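Local coordinates for protein tyrosine phosphatase PRL-1 (Leishmania major, PDB 3S4O) that removes phosphate from phosphotyrosine in proteins and may act as a virulence factor that supports survival of the parasite inside host macrophages, at residues I10-P15 with L129-Y134; V21-L26 with T96-Q101. All coordinates share one frame; numbering follows the deposited sequence.

Contact 1. Residues I10-P15 with L129-Y134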
loop_
_atom_site.group_PDB
_atom_site.type_symbol
_atom_site.label_atom_id
_atom_site.label_comp_id
_atom_site.label_asym_id
_atom_site.label_seq_id
_atom_site.Cartn_x
_atom_site.Cartn_y
_atom_site.Cartn_z
ATOM N N ILE A 10 -6.886 -5.272 0.444
ATOM C CA ILE A 10 -6.152 -6.325 1.146
ATOM C C ILE A 10 -5.966 -5.943 2.603
ATOM O O ILE A 10 -5.326 -4.943 2.909
ATOM C CB ILE A 10 -4.752 -6.611 0.542
ATOM C CG1 ILE A 10 -4.861 -6.895 -0.961
ATOM C CG2 ILE A 10 -4.123 -7.797 1.265
ATOM C CD1 ILE A 10 -3.740 -7.750 -1.542
ATOM N N ASP A 11 -6.520 -6.757 3.496
ATOM C CA ASP A 11 -6.390 -6.522 4.926
ATOM C C ASP A 11 -5.106 -7.136 5.482
ATOM O O ASP A 11 -4.769 -8.280 5.195
ATOM C CB ASP A 11 -7.597 -7.080 5.689
ATOM C CG ASP A 11 -8.857 -6.239 5.508
ATOM O OD1 ASP A 11 -8.764 -5.077 5.053
ATOM O OD2 ASP A 11 -9.948 -6.749 5.822
ATOM N N CYS A 12 -4.388 -6.346 6.264
ATOM C CA CYS A 12 -3.270 -6.837 7.057
ATOM C C CYS A 12 -3.758 -6.964 8.497
ATOM O O CYS A 12 -4.085 -5.963 9.139
ATOM C CB CYS A 12 -2.080 -5.879 6.986
ATOM S SG CYS A 12 -0.639 -6.422 7.924
ATOM N N CYS A 13 -3.777 -8.196 8.995
ATOM C CA CYS A 13 -4.375 -8.508 10.291
ATOM C C CYS A 13 -3.362 -8.701 11.419
ATOM O O CYS A 13 -2.225 -9.089 11.187
ATOM C CB CYS A 13 -5.249 -9.759 10.167
ATOM S SG CYS A 13 -6.636 -9.547 9.016
ATOM N N ASP A 14 -3.806 -8.411 12.643
ATOM C CA ASP A 14 -3.011 -8.639 13.857
ATOM C C ASP A 14 -2.652 -10.132 13.999
ATOM O O ASP A 14 -3.548 -10.982 14.095
ATOM C CB ASP A 14 -3.787 -8.177 15.100
ATOM C CG ASP A 14 -2.882 -7.746 16.256
ATOM O OD1 ASP A 14 -1.796 -8.332 16.455
ATOM O OD2 ASP A 14 -3.284 -6.821 16.995
ATOM N N PRO A 15 -1.356 -10.451 14.004
ATOM C CA PRO A 15 -0.911 -11.828 14.220
ATOM C C PRO A 15 -1.497 -12.443 15.491
ATOM O O PRO A 15 -1.926 -13.596 15.489
ATOM C CB PRO A 15 0.608 -11.686 14.374
ATOM C CG PRO A 15 0.942 -10.425 13.707
ATOM C CD PRO A 15 -0.212 -9.525 13.937
ATOM N N LEU A 129 4.963 -6.880 1.415
ATOM C CA LEU A 129 5.949 -6.662 2.455
ATOM C C LEU A 129 5.313 -6.302 3.790
ATOM O O LEU A 129 5.802 -6.731 4.833
ATOM C CB LEU A 129 6.882 -5.535 2.058
ATOM C CG LEU A 129 7.875 -5.158 3.169
ATOM C CD1 LEU A 129 9.102 -6.049 3.139
ATOM C CD2 LEU A 129 8.235 -3.705 3.094
ATOM N N ALA A 130 4.269 -5.471 3.751
ATOM C CA ALA A 130 3.536 -5.094 4.967
ATOM C C ALA A 130 2.934 -6.331 5.623
ATOM O O ALA A 130 2.973 -6.471 6.848
ATOM C CB ALA A 130 2.447 -4.069 4.665
ATOM N N LEU A 131 2.396 -7.233 4.803
ATOM C CA LEU A 131 1.812 -8.486 5.294
ATOM C C LEU A 131 2.866 -9.345 5.988
ATOM O O LEU A 131 2.588 -9.984 7.003
ATOM C CB LEU A 131 1.173 -9.307 4.161
ATOM C CG LEU A 131 -0.126 -8.797 3.525
ATOM C CD1 LEU A 131 -0.479 -9.654 2.317
ATOM C CD2 LEU A 131 -1.268 -8.822 4.503
ATOM N N VAL A 132 4.069 -9.366 5.435
ATOM C CA VAL A 132 5.159 -10.132 6.018
ATOM C C VAL A 132 5.643 -9.483 7.316
ATOM O O VAL A 132 5.789 -10.158 8.335
ATOM C CB VAL A 132 6.349 -10.276 5.065
ATOM C CG1 VAL A 132 7.547 -10.869 5.801
ATOM C CG2 VAL A 132 5.969 -11.148 3.874
ATOM N N GLU A 133 5.855 -8.174 7.283
ATOM C CA GLU A 133 6.444 -7.462 8.417
ATOM C C GLU A 133 5.489 -7.347 9.608
ATOM O O GLU A 133 5.894 -7.561 10.745
ATOM C CB GLU A 133 6.917 -6.066 7.987
ATOM C CG GLU A 133 7.646 -5.259 9.060
ATOM C CD GLU A 133 8.716 -6.029 9.779
ATOM O OE1 GLU A 133 9.494 -6.745 9.103
ATOM O OE2 GLU A 133 8.758 -5.912 11.030
ATOM N N TYR A 134 4.228 -7.006 9.342
ATOM C CA TYR A 134 3.241 -6.718 10.407
ATOM C C TYR A 134 2.221 -7.829 10.597
ATOM O O TYR A 134 1.801 -8.103 11.717
ATOM C CB TYR A 134 2.530 -5.377 10.148
ATOM C CG TYR A 134 3.498 -4.218 10.046
ATOM C CD1 TYR A 134 4.077 -3.658 11.187
ATOM C CD2 TYR A 134 3.860 -3.700 8.810
ATOM C CE1 TYR A 134 4.977 -2.610 11.096
ATOM C CE2 TYR A 134 4.754 -2.660 8.710
ATOM C CZ TYR A 134 5.316 -2.122 9.853
ATOM O OH TYR A 134 6.215 -1.075 9.734
#
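Cys12 sits over Leu131, their CA atoms 5.6 Å apart, where strand 10-13 runs almost along the helix end 129-133, with axes 8.4 Å from each other and only 17° between their directions. No hydrogen bond crosses, so the join rests on van der Waals contact. Leu131 does most of the reaching. Its CB does not aim at the strand, but CG lies anti to the carbonyl carbon (chi1 -71°) and the branch swings both methyls against the strand. Leu131 CD2 comes up under the backbone, 3.6 Å from Asp11 O, and also lies against Cys12, at 3.9 Å from Cys12 CB. The other methyl, Leu131 CD1, meets the CG2 branch of Ile10 at 4.2 Å. Cys12 answers with its sulfur: SG is anti to the backbone N (chi1 -179°), which carries it along the strand toward the end of the helix. There Cys12 SG touches Tyr134 CB at 4.0 Å and passes close to Ala130 O, a carbonyl already engaged by Tyr134 N in the last turn of the helix. The Tyr134 ring leads away from the strand, and its hydroxyl is hydrogen-bonded to Asp95 of helix 84-103. Farther on, Pro15 brings the rim of its ring to Tyr134 O, with Pro15 CG 3.2 Å from that oxygen, though the proline is poorly ordered. Asp11 turns its carboxylate to the other side of the strand, where it bonds His24. Leu131 also packs on Ala142 and Leu145 of helix 139-149. Helix 122-133 begins at Arg122, the arginine of the phosphate-binding loop that opens with Cys116. Such a helix behind the loop, packed on the central sheet, is the hallmark of the cysteine-based phosphatase fold; here its far end is covered by the edge strand 7-13.

Contact 2. Residues V21-L26 with T96-Q101; sequences VLFHFL and TELARQ
Leu22 meets helix 96-101 twice, through its side chain and through its carbonyl. The branch point Leu22 CG lies 4.0 Å from Leu98 CD1, the two leucines crossing at a slant. On the backbone side, Gln101 NE2 donates to Leu22 O at 2.9 Å, the N-H...O angle being 153°. The donor lies in the carbonyl plane, while the oxygen is tilted slightly from the plane of the amide. Gln101 spans the gap because its chain runs extended beyond CG (chi2 175°). The chain turns a corner at Leu22, and Leu22 and Phe23 together face Cys12 of the neighbouring strand in a classic beta bulge; the glutamine thus holds a carbonyl within the bulge, where strand 21-28 of the phosphatase sheet lies under helix 84-103. Next, Phe23 points its ring edge at the helix. Phe23 CE1 touches Glu97 CB at 3.9 Å, near the ring plane, with Leu98 N also at that edge. The Glu97 carboxylate bends away from the ring: its OE1 takes both NE and NH2 of Arg100 in a side-on salt bridge, and OE2 bonds His50. Farther along, Phe25 turns instead to Val127 and Ala130 of helix 122-133.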
loop_
_atom_site.group_PDB
_atom_site.type_symbol
_atom_site.label_atom_id
_atom_site.label_comp_id
_atom_site.label_asym_id
_atom_site.label_seq_id
_atom_site.Cartn_x
_atom_site.Cartn_y
_atom_site.Cartn_z
ATOM N N VAL A 21 -7.926 -6.123 12.356
ATOM C CA VAL A 21 -7.211 -5.518 11.239
ATOM C C VAL A 21 -6.298 -4.389 11.709
ATOM O O VAL A 21 -6.753 -3.464 12.402
ATOM C CB VAL A 21 -8.178 -4.940 10.193
ATOM C CG1 VAL A 21 -7.389 -4.288 9.047
ATOM C CG2 VAL A 21 -9.129 -6.027 9.680
ATOM N N LEU A 22 -5.027 -4.471 11.305
ATOM C CA LEU A 22 -4.030 -3.428 11.570
ATOM C C LEU A 22 -4.124 -2.292 10.556
ATOM O O LEU A 22 -4.162 -1.118 10.933
ATOM C CB LEU A 22 -2.611 -3.996 11.499
ATOM C CG LEU A 22 -1.859 -4.505 12.735
ATOM C CD1 LEU A 22 -2.764 -4.771 13.911
ATOM C CD2 LEU A 22 -1.050 -5.732 12.356
ATOM N N PHE A 23 -4.114 -2.659 9.271
ATOM C CA PHE A 23 -4.248 -1.718 8.148
ATOM C C PHE A 23 -5.130 -2.297 7.047
ATOM O O PHE A 23 -5.108 -3.504 6.790
ATOM C CB PHE A 23 -2.901 -1.418 7.469
ATOM C CG PHE A 23 -1.761 -1.224 8.405
ATOM C CD1 PHE A 23 -1.569 0.002 9.017
ATOM C CD2 PHE A 23 -0.840 -2.254 8.637
ATOM C CE1 PHE A 23 -0.501 0.200 9.873
ATOM C CE2 PHE A 23 0.235 -2.066 9.497
ATOM C CZ PHE A 23 0.396 -0.835 10.119
ATOM N N HIS A 24 -5.873 -1.425 6.376
ATOM C CA HIS A 24 -6.573 -1.789 5.154
ATOM C C HIS A 24 -5.724 -1.266 4.001
ATOM O O HIS A 24 -5.512 -0.065 3.896
ATOM C CB HIS A 24 -7.962 -1.142 5.059
ATOM C CG HIS A 24 -8.946 -1.591 6.100
ATOM N ND1 HIS A 24 -9.518 -2.846 6.106
ATOM C CD2 HIS A 24 -9.521 -0.917 7.126
ATOM C CE1 HIS A 24 -10.386 -2.930 7.105
ATOM N NE2 HIS A 24 -10.403 -1.774 7.742
ATOM N N PHE A 25 -5.243 -2.153 3.135
ATOM C CA PHE A 25 -4.521 -1.712 1.939
ATOM C C PHE A 25 -5.380 -1.745 0.690
ATOM O O PHE A 25 -6.079 -2.727 0.420
ATOM C CB PHE A 25 -3.255 -2.532 1.716
ATOM C CG PHE A 25 -2.247 -2.359 2.807
ATOM C CD1 PHE A 25 -1.610 -1.142 2.980
ATOM C CD2 PHE A 25 -1.961 -3.400 3.679
ATOM C CE1 PHE A 25 -0.695 -0.957 3.992
ATOM C CE2 PHE A 25 -1.040 -3.229 4.696
ATOM C CZ PHE A 25 -0.409 -2.004 4.861
ATOM N N LEU A 26 -5.328 -0.644 -0.053
ATOM C CA LEU A 26 -5.984 -0.532 -1.337
ATOM C C LEU A 26 -4.937 -0.455 -2.423
ATOM O O LEU A 26 -4.174 0.507 -2.465
ATOM C CB LEU A 26 -6.825 0.735 -1.406
ATOM C CG LEU A 26 -8.284 0.687 -1.002
ATOM C CD1 LEU A 26 -8.839 2.111 -1.126
ATOM C CD2 LEU A 26 -9.081 -0.285 -1.895
ATOM N N THR A 96 4.359 4.306 12.341
ATOM C CA THR A 96 3.774 5.519 12.913
ATOM C C THR A 96 2.272 5.369 13.012
ATOM O O THR A 96 1.661 5.749 14.007
ATOM C CB THR A 96 4.119 6.764 12.056
ATOM O OG1 THR A 96 5.548 6.917 11.988
ATOM C CG2 THR A 96 3.497 8.023 12.636
ATOM N N GLU A 97 1.687 4.784 11.979
ATOM C CA GLU A 97 0.249 4.529 11.961
ATOM C C GLU A 97 -0.127 3.498 13.028
ATOM O O GLU A 97 -1.191 3.575 13.651
ATOM C CB GLU A 97 -0.198 4.056 10.572
ATOM C CG GLU A 97 -0.409 5.188 9.553
ATOM C CD GLU A 97 -1.395 6.250 10.039
ATOM O OE1 GLU A 97 -2.518 5.881 10.446
ATOM O OE2 GLU A 97 -1.040 7.455 10.042
ATOM N N LEU A 98 0.773 2.548 13.253
ATOM C CA LEU A 98 0.568 1.515 14.271
ATOM C C LEU A 98 0.591 2.112 15.668
ATOM O O LEU A 98 -0.222 1.760 16.514
ATOM C CB LEU A 98 1.642 0.435 14.152
ATOM C CG LEU A 98 1.396 -0.850 14.932
ATOM C CD1 LEU A 98 0.063 -1.477 14.558
ATOM C CD2 LEU A 98 2.556 -1.827 14.644
ATOM N N ALA A 99 1.532 3.023 15.902
ATOM C CA ALA A 99 1.621 3.728 17.186
ATOM C C ALA A 99 0.427 4.659 17.385
ATOM O O ALA A 99 -0.019 4.856 18.510
ATOM C CB ALA A 99 2.938 4.511 17.288
ATOM N N ARG A 100 -0.081 5.233 16.295
ATOM C CA ARG A 100 -1.244 6.130 16.362
ATOM C C ARG A 100 -2.455 5.399 16.952
ATOM O O ARG A 100 -3.182 5.955 17.778
ATOM C CB ARG A 100 -1.599 6.700 14.983
ATOM C CG ARG A 100 -2.589 7.861 15.032
ATOM C CD ARG A 100 -2.729 8.584 13.689
ATOM N NE ARG A 100 -3.352 7.753 12.658
ATOM C CZ ARG A 100 -4.581 7.902 12.157
ATOM N NH1 ARG A 100 -5.387 8.866 12.567
ATOM N NH2 ARG A 100 -5.005 7.064 11.209
ATOM N N GLN A 101 -2.635 4.152 16.531
ATOM C CA GLN A 101 -3.764 3.318 16.956
ATOM C C GLN A 101 -3.623 2.883 18.398
ATOM O O GLN A 101 -4.597 2.886 19.149
ATOM C CB GLN A 101 -3.877 2.055 16.090
ATOM C CG GLN A 101 -4.489 2.259 14.717
ATOM C CD GLN A 101 -4.447 0.989 13.879
ATOM O OE1 GLN A 101 -5.166 0.026 14.153
ATOM N NE2 GLN A 101 -3.588 0.973 12.867
#

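Both contacts are largely buried, and each sets a helix against one of two adjacent antiparallel strands of the same sheet. Contact 1 uses the edge strand and helix 122-133, contact 2 the next strand and helix 84-103, and in the chain the second is nested inside the loop closed by the first. Their chemistry differs: 10-15 with 129-134 is joined by apolar packing, whereas 21-26 with 96-101 adds one side-chain-to-backbone hydrogen bond between the segments. Phe25, on the strand of contact 2 but without touching its helix, packs on contact 1, with Phe25 CZ 3.5 Å from Ala130 CB, while Phe25 O lies 2.7 Å from Ile10 N.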